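Local coordinates for protein esterase D (PDB 3DKR) that probably hydrolyses carboxylic esters, as an alpha/beta hydrolase with a serine catalytic triad, at residues A[66-78]-A[158-172]. Numbering follows the deposited sequence.
Sequences LDILTKGNPDIWW and ILAYLPGQLAAIDQF
Gln165 extends from helix 155-178 to residues 66-72, where its NE2 donates to Ile68 O (3.0 Å, N-H...O 162°). Ile68 O lies in the plane of the Gln165 side-chain amide, while NE2 stands 26° off the plane of the Ile68 carbonyl. With CG anti to the backbone N (chi1 -174°) and the chain extended beyond it, the side chain puts its amide between Leu69 CD2 and the Trp77 ring; a glutamine suits the place because its OE1 is also hydrogen-bonded to Tyr31 OH, so both ends of the buried amide are used. A leucine in its place would probably leave Ile68 O and the Tyr31 hydroxyl without these partners. Beside it, Leu69 fits as a knob among Ile158, Tyr161, Leu162 and Gln165, its branched end filling the hole with CD1 toward Tyr161 CB (3.8 Å) and CD2 toward Leu162 CD1 (3.9 Å). Thr70 lays its methyl CG2 over a face of the Tyr161 ring, 3.9 Å from the centroid, a CH-pi contact. Pro74 follows the N-cap Asn73, in the first helical turn, where its missing N-H costs no helix bond; its rigid ring presses CG on Ile169 CG1 (3.9 Å) and CB on Phe172 CD1 (3.8 Å). Phe172 CZ meets Trp78 CB at 3.6 Å, the rings oblique. Ile169 lies about 8 Å from Ser101, the predicted nucleophile, between side chains. Helix 155-178, inserted between strands 119-122 and 187-192, is consistent with an alpha/beta-hydrolase cap, packed here on the helices preceding the nucleophile strand.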
loop_
_atom_site.group_PDB
_atom_site.type_symbol
_atom_site.label_atom_id
_atom_site.label_comp_id
_atom_site.label_asym_id
_atom_site.label_seq_id
_atom_site.Cartn_x
_atom_site.Cartn_y
_atom_site.Cartn_z
ATOM N N LEU A 66 8.344 -17.175 -5.770
ATOM C CA LEU A 66 9.437 -17.225 -4.799
ATOM C C LEU A 66 10.302 -15.970 -4.811
ATOM O O LEU A 66 10.953 -15.672 -3.808
ATOM C CB LEU A 66 10.301 -18.471 -5.019
ATOM C CG LEU A 66 9.587 -19.768 -4.672
ATOM C CD1 LEU A 66 10.413 -20.981 -5.117
ATOM C CD2 LEU A 66 9.265 -19.851 -3.179
ATOM N N ASP A 67 10.321 -15.240 -5.930
ATOM C CA ASP A 67 11.078 -13.984 -6.008
ATOM C C ASP A 67 10.641 -12.982 -4.942
ATOM O O ASP A 67 11.471 -12.198 -4.449
ATOM C CB ASP A 67 10.925 -13.329 -7.370
ATOM C CG ASP A 67 11.689 -14.059 -8.469
ATOM O OD1 ASP A 67 12.534 -14.945 -8.167
ATOM O OD2 ASP A 67 11.445 -13.712 -9.642
ATOM N N ILE A 68 9.362 -13.007 -4.592
ATOM C CA ILE A 68 8.842 -12.114 -3.534
ATOM C C ILE A 68 9.565 -12.414 -2.243
ATOM O O ILE A 68 9.972 -11.510 -1.495
ATOM C CB ILE A 68 7.315 -12.294 -3.325
ATOM C CG1 ILE A 68 6.549 -11.831 -4.574
ATOM C CG2 ILE A 68 6.851 -11.540 -2.076
ATOM C CD1 ILE A 68 5.120 -12.314 -4.666
ATOM N N LEU A 69 9.750 -13.715 -1.995
ATOM C CA LEU A 69 10.305 -14.200 -0.745
ATOM C C LEU A 69 11.820 -14.145 -0.700
ATOM O O LEU A 69 12.391 -14.035 0.383
ATOM C CB LEU A 69 9.865 -15.649 -0.525
ATOM C CG LEU A 69 8.357 -15.869 -0.397
ATOM C CD1 LEU A 69 7.980 -17.335 -0.523
ATOM C CD2 LEU A 69 7.860 -15.321 0.938
ATOM N N THR A 70 12.475 -14.256 -1.856
ATOM C CA THR A 70 13.949 -14.326 -1.882
ATOM C C THR A 70 14.658 -13.067 -2.390
ATOM O O THR A 70 15.855 -12.891 -2.125
ATOM C CB THR A 70 14.445 -15.504 -2.746
ATOM O OG1 THR A 70 14.168 -15.244 -4.122
ATOM C CG2 THR A 70 13.794 -16.813 -2.307
ATOM N N LYS A 71 13.941 -12.207 -3.117
ATOM C CA LYS A 71 14.538 -11.001 -3.701
ATOM C C LYS A 71 13.934 -9.694 -3.178
ATOM O O LYS A 71 14.369 -8.614 -3.574
ATOM C CB LYS A 71 14.466 -11.046 -5.230
ATOM C CG LYS A 71 15.174 -12.253 -5.829
ATOM C CD LYS A 71 15.290 -12.153 -7.332
ATOM C CE LYS A 71 15.818 -13.456 -7.925
ATOM N NZ LYS A 71 16.950 -14.036 -7.141
ATOM N N GLY A 72 12.947 -9.781 -2.290
ATOM C CA GLY A 72 12.403 -8.586 -1.648
ATOM C C GLY A 72 12.408 -8.764 -0.147
ATOM O O GLY A 72 12.434 -9.887 0.348
ATOM N N ASN A 73 12.415 -7.640 0.563
ATOM C CA ASN A 73 12.237 -7.620 2.007
ATOM C C ASN A 73 11.841 -6.216 2.435
ATOM O O ASN A 73 11.962 -5.270 1.633
ATOM C CB ASN A 73 13.507 -8.101 2.728
ATOM C CG ASN A 73 14.655 -7.149 2.581
ATOM O OD1 ASN A 73 14.534 -5.971 2.883
ATOM N ND2 ASN A 73 15.806 -7.664 2.112
ATOM N N PRO A 74 11.335 -6.079 3.669
ATOM C CA PRO A 74 10.842 -4.761 4.104
ATOM C C PRO A 74 11.856 -3.642 4.020
ATOM O O PRO A 74 11.474 -2.495 3.763
ATOM C CB PRO A 74 10.390 -5.013 5.544
ATOM C CG PRO A 74 10.032 -6.474 5.555
ATOM C CD PRO A 74 11.073 -7.114 4.685
ATOM N N ASP A 75 13.137 -3.934 4.238
ATOM C CA ASP A 75 14.152 -2.896 4.164
ATOM C C ASP A 75 14.317 -2.397 2.736
ATOM O O ASP A 75 14.366 -1.183 2.497
ATOM C CB ASP A 75 15.468 -3.384 4.784
ATOM C CG ASP A 75 15.318 -3.678 6.262
ATOM O OD1 ASP A 75 14.796 -2.806 7.006
ATOM O OD2 ASP A 75 15.666 -4.812 6.667
ATOM N N ILE A 76 14.350 -3.321 1.780
ATOM C CA ILE A 76 14.415 -2.947 0.348
ATOM C C ILE A 76 13.178 -2.134 -0.040
ATOM O O ILE A 76 13.281 -1.083 -0.692
ATOM C CB ILE A 76 14.553 -4.195 -0.560
ATOM C CG1 ILE A 76 15.908 -4.863 -0.323
ATOM C CG2 ILE A 76 14.372 -3.828 -2.023
ATOM C CD1 ILE A 76 16.066 -6.233 -0.968
ATOM N N TRP A 77 12.011 -2.617 0.372
ATOM C CA TRP A 77 10.751 -1.975 -0.007
ATOM C C TRP A 77 10.644 -0.595 0.630
ATOM O O TRP A 77 10.078 0.332 0.030
ATOM C CB TRP A 77 9.548 -2.842 0.377
ATOM C CG TRP A 77 9.615 -4.198 -0.254
ATOM C CD1 TRP A 77 10.153 -4.508 -1.467
ATOM C CD2 TRP A 77 9.088 -5.416 0.281
ATOM N NE1 TRP A 77 10.007 -5.858 -1.719
ATOM C CE2 TRP A 77 9.368 -6.439 -0.654
ATOM C CE3 TRP A 77 8.431 -5.752 1.473
ATOM C CZ2 TRP A 77 9.003 -7.772 -0.432
ATOM C CZ3 TRP A 77 8.064 -7.084 1.683
ATOM C CH2 TRP A 77 8.349 -8.069 0.734
ATOM N N TRP A 78 11.188 -0.445 1.830
ATOM C CA TRP A 78 11.234 0.879 2.460
ATOM C C TRP A 78 12.143 1.827 1.672
ATOM O O TRP A 78 11.772 2.972 1.395
ATOM C CB TRP A 78 11.667 0.764 3.924
ATOM C CG TRP A 78 11.952 2.068 4.626
ATOM C CD1 TRP A 78 13.059 2.363 5.353
ATOM C CD2 TRP A 78 11.111 3.238 4.685
ATOM N NE1 TRP A 78 12.977 3.634 5.868
ATOM C CE2 TRP A 78 11.794 4.199 5.468
ATOM C CE3 TRP A 78 9.863 3.566 4.156
ATOM C CZ2 TRP A 78 11.266 5.464 5.735
ATOM C CZ3 TRP A 78 9.329 4.846 4.425
ATOM C CH2 TRP A 78 10.039 5.770 5.200
ATOM N N ILE A 158 7.549 -22.389 -0.470
ATOM C CA ILE A 158 6.791 -21.259 0.078
ATOM C C ILE A 158 6.740 -21.349 1.612
ATOM O O ILE A 158 7.057 -20.377 2.309
ATOM C CB ILE A 158 5.378 -21.178 -0.512
ATOM C CG1 ILE A 158 5.459 -20.735 -1.974
ATOM C CG2 ILE A 158 4.500 -20.216 0.312
ATOM C CD1 ILE A 158 4.132 -20.763 -2.682
ATOM N N LEU A 159 6.398 -22.524 2.140
ATOM C CA LEU A 159 6.308 -22.710 3.600
ATOM C C LEU A 159 7.651 -22.533 4.306
ATOM O O LEU A 159 7.694 -22.181 5.492
ATOM C CB LEU A 159 5.710 -24.075 3.949
ATOM C CG LEU A 159 4.245 -24.310 3.576
ATOM C CD1 LEU A 159 3.783 -25.655 4.123
ATOM C CD2 LEU A 159 3.333 -23.184 4.067
ATOM N N ALA A 160 8.739 -22.773 3.583
ATOM C CA ALA A 160 10.089 -22.602 4.116
ATOM C C ALA A 160 10.468 -21.139 4.313
ATOM O O ALA A 160 11.227 -20.820 5.222
ATOM C CB ALA A 160 11.096 -23.261 3.199
ATOM N N TYR A 161 9.962 -20.266 3.442
ATOM C CA TYR A 161 10.345 -18.845 3.453
ATOM C C TYR A 161 9.247 -17.907 3.976
ATOM O O TYR A 161 9.553 -16.844 4.542
ATOM C CB TYR A 161 10.656 -18.371 2.037
ATOM C CG TYR A 161 11.998 -18.734 1.438
ATOM C CD1 TYR A 161 13.157 -18.044 1.798
ATOM C CD2 TYR A 161 12.087 -19.690 0.434
ATOM C CE1 TYR A 161 14.395 -18.348 1.208
ATOM C CE2 TYR A 161 13.310 -19.996 -0.164
ATOM C CZ TYR A 161 14.454 -19.322 0.229
ATOM O OH TYR A 161 15.660 -19.633 -0.372
ATOM N N LEU A 162 7.986 -18.266 3.748
ATOM C CA LEU A 162 6.877 -17.309 3.964
ATOM C C LEU A 162 6.713 -16.884 5.428
ATOM O O LEU A 162 6.562 -15.691 5.719
ATOM C CB LEU A 162 5.567 -17.853 3.389
ATOM C CG LEU A 162 4.306 -16.991 3.534
ATOM C CD1 LEU A 162 4.554 -15.575 3.004
ATOM C CD2 LEU A 162 3.161 -17.668 2.806
ATOM N N PRO A 163 6.747 -17.838 6.380
ATOM C CA PRO A 163 6.635 -17.407 7.777
ATOM C C PRO A 163 7.702 -16.391 8.176
ATOM O O PRO A 163 7.411 -15.429 8.900
ATOM C CB PRO A 163 6.787 -18.721 8.560
ATOM C CG PRO A 163 6.325 -19.752 7.619
ATOM C CD PRO A 163 6.854 -19.308 6.285
ATOM N N GLY A 164 8.921 -16.582 7.685
ATOM C CA GLY A 164 10.029 -15.707 8.024
ATOM C C GLY A 164 9.849 -14.314 7.436
ATOM O O GLY A 164 10.163 -13.320 8.094
ATOM N N GLN A 165 9.338 -14.238 6.207
ATOM C CA GLN A 165 9.107 -12.922 5.597
ATOM C C GLN A 165 7.934 -12.214 6.260
ATOM O O GLN A 165 8.015 -11.012 6.501
ATOM C CB GLN A 165 8.914 -12.977 4.088
ATOM C CG GLN A 165 8.836 -11.577 3.480
ATOM C CD GLN A 165 8.956 -11.611 1.981
ATOM O OE1 GLN A 165 8.014 -11.968 1.299
ATOM N NE2 GLN A 165 10.141 -11.277 1.468
ATOM N N LEU A 166 6.852 -12.933 6.557
ATOM C CA LEU A 166 5.747 -12.318 7.299
ATOM C C LEU A 166 6.242 -11.802 8.645
ATOM O O LEU A 166 5.848 -10.716 9.078
ATOM C CB LEU A 166 4.574 -13.281 7.488
ATOM C CG LEU A 166 3.769 -13.526 6.214
ATOM C CD1 LEU A 166 2.688 -14.581 6.427
ATOM C CD2 LEU A 166 3.142 -12.228 5.670
ATOM N N ALA A 167 7.111 -12.567 9.307
ATOM C CA ALA A 167 7.698 -12.114 10.576
ATOM C C ALA A 167 8.470 -10.818 10.365
ATOM O O ALA A 167 8.379 -9.908 11.180
ATOM C CB ALA A 167 8.628 -13.189 11.154
ATOM N N ALA A 168 9.222 -10.727 9.271
ATOM C CA ALA A 168 10.010 -9.535 8.977
ATOM C C ALA A 168 9.104 -8.328 8.755
ATOM O O ALA A 168 9.397 -7.221 9.214
ATOM C CB ALA A 168 10.869 -9.761 7.747
ATOM N N ILE A 169 8.027 -8.545 8.014
ATOM C CA ILE A 169 7.032 -7.486 7.789
ATOM C C ILE A 169 6.382 -7.042 9.093
ATOM O O ILE A 169 6.324 -5.838 9.405
ATOM C CB ILE A 169 5.952 -7.928 6.787
ATOM C CG1 ILE A 169 6.581 -8.200 5.422
ATOM C CG2 ILE A 169 4.888 -6.840 6.652
ATOM C CD1 ILE A 169 5.661 -8.976 4.468
ATOM N N ASP A 170 5.904 -8.018 9.870
ATOM C CA ASP A 170 5.336 -7.750 11.197
ATOM C C ASP A 170 6.299 -6.862 12.013
ATOM O O ASP A 170 5.923 -5.826 12.573
ATOM C CB ASP A 170 5.141 -9.068 11.978
ATOM C CG ASP A 170 3.957 -9.919 11.499
ATOM O OD1 ASP A 170 3.062 -9.433 10.782
ATOM O OD2 ASP A 170 3.943 -11.120 11.896
ATOM N N GLN A 171 7.560 -7.270 12.063
ATOM C CA GLN A 171 8.561 -6.589 12.879
ATOM C C GLN A 171 8.733 -5.132 12.428
ATOM O O GLN A 171 8.695 -4.192 13.228
ATOM C CB GLN A 171 9.881 -7.365 12.811
ATOM C CG GLN A 171 11.053 -6.679 13.485
ATOM C CD GLN A 171 12.292 -7.574 13.571
ATOM O OE1 GLN A 171 12.239 -8.773 13.258
ATOM N NE2 GLN A 171 13.408 -6.993 13.996
ATOM N N PHE A 172 8.907 -4.943 11.126
ATOM C CA PHE A 172 9.083 -3.599 10.565
ATOM C C PHE A 172 7.862 -2.754 10.884
ATOM O O PHE A 172 7.957 -1.572 11.248
ATOM C CB PHE A 172 9.258 -3.718 9.052
ATOM C CG PHE A 172 9.659 -2.430 8.387
ATOM C CD1 PHE A 172 10.980 -2.169 8.064
ATOM C CD2 PHE A 172 8.713 -1.474 8.096
ATOM C CE1 PHE A 172 11.340 -0.967 7.467
ATOM C CE2 PHE A 172 9.074 -0.288 7.483
ATOM C CZ PHE A 172 10.372 -0.037 7.180
#